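Local coordinates for protein L-ornithine 5-monooxygenase (PDB 3S5W) that hydroxylates the side-chain nitrogen of L-ornithine with FAD, NADPH and molecular oxygen, the first step in making the siderophore pyoverdin, at residues L184-G189 with V410-Q415. Residues are numbered along the deposited sequence; the frame is centred on the assembly and turned at random.
With FAD (flavin-adenine dinucleotide), chain C.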
ATOM      1  N   LEU A 184     -12.572  14.089   9.768  1.00 27.64           N
ATOM      2  CA  LEU A 184     -11.939  12.784   9.723  1.00 27.45           C
ATOM      3  C   LEU A 184     -11.175  12.609   8.417  1.00 27.13           C
ATOM      4  O   LEU A 184     -11.667  12.991   7.355  1.00 26.42           O
ATOM      5  CB  LEU A 184     -13.001  11.687   9.791  1.00 27.61           C
ATOM      6  CG  LEU A 184     -12.579  10.215   9.893  1.00 28.57           C
ATOM      7  CD1 LEU A 184     -11.944   9.844  11.244  1.00 29.90           C
ATOM      8  CD2 LEU A 184     -13.795   9.343   9.632  1.00 31.96           C
ATOM      9  N   VAL A 185      -9.995  11.993   8.502  1.00 26.66           N
ATOM     10  CA  VAL A 185      -9.295  11.585   7.266  1.00 26.13           C
ATOM     11  C   VAL A 185      -9.009  10.075   7.337  1.00 25.31           C
ATOM     12  O   VAL A 185      -8.412   9.597   8.280  1.00 25.82           O
ATOM     13  CB  VAL A 185      -8.068  12.492   6.937  1.00 26.24           C
ATOM     14  CG1 VAL A 185      -7.023  12.447   8.049  1.00 26.88           C
ATOM     15  CG2 VAL A 185      -7.423  12.096   5.582  1.00 26.18           C
ATOM     16  N   VAL A 186      -9.516   9.334   6.362  1.00 24.14           N
ATOM     17  CA  VAL A 186      -9.434   7.873   6.364  1.00 24.64           C
ATOM     18  C   VAL A 186      -8.330   7.412   5.394  1.00 24.25           C
ATOM     19  O   VAL A 186      -8.518   7.488   4.186  1.00 24.17           O
ATOM     20  CB  VAL A 186     -10.790   7.234   5.970  1.00 25.37           C
ATOM     21  CG1 VAL A 186     -10.685   5.733   5.965  1.00 25.76           C
ATOM     22  CG2 VAL A 186     -11.898   7.645   6.988  1.00 25.16           C
ATOM     23  N   SER A 187      -7.211   6.940   5.936  1.00 23.78           N
ATOM     24  CA  SER A 187      -6.039   6.512   5.119  1.00 24.33           C
ATOM     25  C   SER A 187      -5.458   5.175   5.581  1.00 24.60           C
ATOM     26  O   SER A 187      -4.298   5.109   6.001  1.00 24.15           O
ATOM     27  CB  SER A 187      -4.964   7.594   5.196  1.00 23.52           C
ATOM     28  OG  SER A 187      -5.522   8.862   4.911  1.00 24.47           O
ATOM     29  N   PRO A 188      -6.277   4.101   5.564  1.00 25.45           N
ATOM     30  CA  PRO A 188      -5.856   2.847   6.186  1.00 25.62           C
ATOM     31  C   PRO A 188      -5.093   1.875   5.271  1.00 24.80           C
ATOM     32  O   PRO A 188      -4.739   0.780   5.702  1.00 24.08           O
ATOM     33  CB  PRO A 188      -7.190   2.211   6.620  1.00 25.88           C
ATOM     34  CG  PRO A 188      -8.125   2.617   5.486  1.00 26.04           C
ATOM     35  CD  PRO A 188      -7.689   4.039   5.119  1.00 26.23           C
ATOM     36  N   GLY A 189      -4.861   2.271   4.018  1.00 25.96           N
ATOM     37  CA  GLY A 189      -4.124   1.436   3.079  1.00 26.05           C
ATOM     38  C   GLY A 189      -5.019   0.355   2.509  1.00 27.74           C
ATOM     39  O   GLY A 189      -6.226   0.356   2.775  1.00 27.12           O
ATOM     40  N   VAL A 410     -19.997  17.745   9.124  1.00 44.67           N
ATOM     41  CA  VAL A 410     -18.588  17.400   9.312  1.00 42.24           C
ATOM     42  C   VAL A 410     -17.980  17.056   7.952  1.00 40.47           C
ATOM     43  O   VAL A 410     -18.698  16.659   7.029  1.00 40.48           O
ATOM     44  CB  VAL A 410     -18.405  16.210  10.274  1.00 42.05           C
ATOM     45  CG1 VAL A 410     -18.849  16.586  11.675  1.00 42.28           C
ATOM     46  CG2 VAL A 410     -19.165  14.998   9.783  1.00 42.57           C
ATOM     47  N   ALA A 411     -16.662  17.208   7.851  1.00 38.27           N
ATOM     48  CA  ALA A 411     -15.926  16.879   6.624  1.00 35.51           C
ATOM     49  C   ALA A 411     -15.219  15.542   6.831  1.00 33.22           C
ATOM     50  O   ALA A 411     -14.554  15.345   7.854  1.00 32.44           O
ATOM     51  CB  ALA A 411     -14.924  17.995   6.297  1.00 35.24           C
ATOM     52  N   ILE A 412     -15.399  14.620   5.883  1.00 30.82           N
ATOM     53  CA  ILE A 412     -14.701  13.334   5.882  1.00 28.90           C
ATOM     54  C   ILE A 412     -13.875  13.211   4.586  1.00 28.13           C
ATOM     55  O   ILE A 412     -14.414  13.344   3.490  1.00 26.99           O
ATOM     56  CB  ILE A 412     -15.686  12.159   5.969  1.00 29.84           C
ATOM     57  CG1 ILE A 412     -16.621  12.346   7.202  1.00 30.20           C
ATOM     58  CG2 ILE A 412     -14.923  10.813   5.999  1.00 28.15           C
ATOM     59  CD1 ILE A 412     -17.862  11.523   7.155  1.00 33.61           C
ATOM     60  N   TYR A 413     -12.576  12.979   4.739  1.00 27.51           N
ATOM     61  CA  TYR A 413     -11.676  12.816   3.585  1.00 26.52           C
ATOM     62  C   TYR A 413     -11.164  11.375   3.565  1.00 27.03           C
ATOM     63  O   TYR A 413     -11.103  10.715   4.606  1.00 25.40           O
ATOM     64  CB  TYR A 413     -10.505  13.793   3.706  1.00 26.54           C
ATOM     65  CG  TYR A 413     -10.898  15.248   3.729  1.00 27.85           C
ATOM     66  CD1 TYR A 413     -11.274  15.880   4.922  1.00 29.22           C
ATOM     67  CD2 TYR A 413     -10.873  16.013   2.566  1.00 29.41           C
ATOM     68  CE1 TYR A 413     -11.629  17.240   4.943  1.00 29.99           C
ATOM     69  CE2 TYR A 413     -11.213  17.372   2.587  1.00 29.90           C
ATOM     70  CZ  TYR A 413     -11.596  17.973   3.791  1.00 30.73           C
ATOM     71  OH  TYR A 413     -11.947  19.314   3.813  1.00 32.41           O
ATOM     72  N   ALA A 414     -10.800  10.879   2.379  1.00 26.40           N
ATOM     73  CA  ALA A 414     -10.207   9.555   2.262  1.00 25.27           C
ATOM     74  C   ALA A 414      -9.007   9.623   1.319  1.00 25.12           C
ATOM     75  O   ALA A 414      -9.071  10.314   0.333  1.00 24.71           O
ATOM     76  CB  ALA A 414     -11.229   8.557   1.761  1.00 26.40           C
ATOM     77  N   GLN A 415      -7.938   8.887   1.637  1.00 25.50           N
ATOM     78  CA  GLN A 415      -6.728   8.902   0.818  1.00 25.57           C
ATOM     79  C   GLN A 415      -6.445   7.487   0.367  1.00 25.75           C
ATOM     80  O   GLN A 415      -6.394   6.576   1.200  1.00 26.12           O
ATOM     81  CB  GLN A 415      -5.540   9.435   1.631  1.00 25.38           C
ATOM     82  CG  GLN A 415      -5.693  10.882   2.045  1.00 23.25           C
ATOM     83  CD  GLN A 415      -4.358  11.515   2.369  1.00 24.79           C
ATOM     84  OE1 GLN A 415      -3.529  11.707   1.477  1.00 24.74           O
ATOM     85  NE2 GLN A 415      -4.130  11.832   3.650  1.00 23.57           N
TER
HETATM   86  PA  FAD C 450      -0.312   2.629   4.220  1.00 23.63           P
HETATM   87  O1A FAD C 450      -0.814   1.280   3.865  1.00 19.77           O
HETATM   88  O2A FAD C 450       1.200   2.841   4.030  1.00 19.53           O
HETATM   89  O5B FAD C 450      -0.662   2.954   5.774  1.00 23.66           O
HETATM   90  C5B FAD C 450      -1.940   2.641   6.273  1.00 21.39           C
HETATM   91  C4B FAD C 450      -1.777   2.665   7.783  1.00 23.22           C
HETATM   92  O4B FAD C 450      -3.051   2.491   8.344  1.00 26.67           O
HETATM   93  C3B FAD C 450      -0.930   1.488   8.255  1.00 23.62           C
HETATM   94  O3B FAD C 450       0.191   1.961   8.975  1.00 24.22           O
HETATM   95  C2B FAD C 450      -1.875   0.660   9.134  1.00 24.49           C
HETATM   96  O2B FAD C 450      -1.248   0.208  10.329  1.00 27.34           O
HETATM   97  C1B FAD C 450      -2.929   1.665   9.491  1.00 25.52           C
HETATM   98  N9A FAD C 450      -4.271   1.131   9.701  1.00 27.25           N
HETATM   99  C8A FAD C 450      -5.013   0.309   8.859  1.00 30.44           C
HETATM  100  N7A FAD C 450      -6.241   0.136   9.433  1.00 29.15           N
HETATM  101  C5A FAD C 450      -6.275   0.852  10.589  1.00 28.77           C
HETATM  102  C6A FAD C 450      -7.267   1.029  11.553  1.00 30.58           C
HETATM  103  N6A FAD C 450      -8.529   0.640  11.313  1.00 28.73           N
HETATM  104  N1A FAD C 450      -6.979   1.834  12.653  1.00 28.54           N
HETATM  105  C2A FAD C 450      -5.764   2.468  12.810  1.00 27.82           C
HETATM  106  N3A FAD C 450      -4.773   2.295  11.850  1.00 25.41           N
HETATM  107  C4A FAD C 450      -5.039   1.494  10.763  1.00 28.24           C
HETATM  108  N1  FAD C 450       4.372   2.993  -3.513  1.00 22.48           N
HETATM  109  C2  FAD C 450       5.368   3.702  -4.173  1.00 25.26           C
HETATM  110  O2  FAD C 450       5.138   4.811  -4.625  1.00 23.60           O
HETATM  111  N3  FAD C 450       6.628   3.165  -4.330  1.00 25.57           N
HETATM  112  C4  FAD C 450       6.943   1.926  -3.828  1.00 28.10           C
HETATM  113  O4  FAD C 450       8.105   1.502  -3.952  1.00 26.10           O
HETATM  114  C4X FAD C 450       5.936   1.193  -3.171  1.00 25.20           C
HETATM  115  N5  FAD C 450       6.215  -0.070  -2.670  1.00 26.11           N
HETATM  116  C5X FAD C 450       5.219  -0.795  -2.035  1.00 27.52           C
HETATM  117  C6  FAD C 450       5.515  -2.071  -1.534  1.00 29.83           C
HETATM  118  C7  FAD C 450       4.539  -2.823  -0.893  1.00 29.86           C
HETATM  119  C7M FAD C 450       4.928  -4.191  -0.390  1.00 32.40           C
HETATM  120  C8  FAD C 450       3.254  -2.308  -0.777  1.00 28.19           C
HETATM  121  C8M FAD C 450       2.150  -3.063  -0.093  1.00 31.03           C
HETATM  122  C9  FAD C 450       2.949  -1.043  -1.268  1.00 26.97           C
HETATM  123  C9A FAD C 450       3.931  -0.259  -1.888  1.00 26.84           C
HETATM  124  N10 FAD C 450       3.644   1.015  -2.393  1.00 23.80           N
HETATM  125  C10 FAD C 450       4.644   1.725  -3.047  1.00 24.18           C
HETATM  126  C1' FAD C 450       2.273   1.615  -2.321  1.00 23.37           C
HETATM  127  C2' FAD C 450       1.853   2.080  -0.911  1.00 23.22           C
HETATM  128  O2' FAD C 450       0.425   1.988  -0.935  1.00 24.65           O
HETATM  129  C3' FAD C 450       2.286   3.523  -0.695  1.00 24.06           C
HETATM  130  O3' FAD C 450       3.711   3.684  -0.843  1.00 23.72           O
HETATM  131  C4' FAD C 450       1.922   4.023   0.725  1.00 22.97           C
HETATM  132  O4' FAD C 450       2.354   3.066   1.685  1.00 23.37           O
HETATM  133  C5' FAD C 450       0.430   4.404   0.914  1.00 23.29           C
HETATM  134  O5' FAD C 450       0.342   5.162   2.106  1.00 26.29           O
HETATM  135  P   FAD C 450      -0.979   5.190   3.040  1.00 24.11           P
HETATM  136  O1P FAD C 450      -0.578   5.973   4.266  1.00 22.80           O
HETATM  137  O2P FAD C 450      -2.102   5.723   2.193  1.00 20.51           O
HETATM  138  O3P FAD C 450      -1.217   3.652   3.394  1.00 21.18           O
HETATM  139  O   HOH W   1      -4.806   4.852   2.452  1.00 25.31           O
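The ring of Y413 turns an edge to L184: the carbonyl oxygen of L184 lies in the ring plane, with CD1 of Y413 3.8 Å from L184 O. With chi1 at -61°, the ring leads away from V185 toward helix 432-447, where its hydroxyl hydrogen-bonds S442 OG, so this long amphipathic side chain joins sheet to helix. Strands 184-186 and 411-414 are parallel neighbours in the FAD-binding, Rossmann-like part of the enzyme; strand 183-186 has strand 30-36 on its other side. Four backbone hydrogen bonds zip them together: L184 N to A411 O, Y413 N to L184 O, V186 N to Y413 O at 2.7 Å, and Q415 N to V186 O. The second is the straightest, 172° at the hydrogen, whereas V186 N and Q415 N lie about 30° out of the plane of the carbonyl each binds.

On one sheet face L184, V186, I412 and A414 form an apolar layer, the beta-branched V186 and I412 suiting an extended strand. L184 and I412 run side by side, CD2 of L184 reaching CG2 of I412 at 4.1 Å, and both rest on L165 of strand 161-171; the small A414 sits opposite V186. On the Y413 face, V185 CG2 lies 4.0 Å from Y413 CB and also meets the amide end of Q415. Just past the strand, Q415 lays CB 3.3 Å from S187 OG, and its length carries OE1 out to accept a hydrogen bond from R435 NE; the serine hydroxyl is hydrogen-bonded to N42.

Beyond S187 the chain runs along the FAD. P188 lays its CB 3.6 Å from N7A of the adenine, and G189, with positive phi and no side chain, lets FAD O1A approach its CA. One water joins the loops following the strands to the cofactor, accepting from G189 N and donating to Q415 O and FAD O2P.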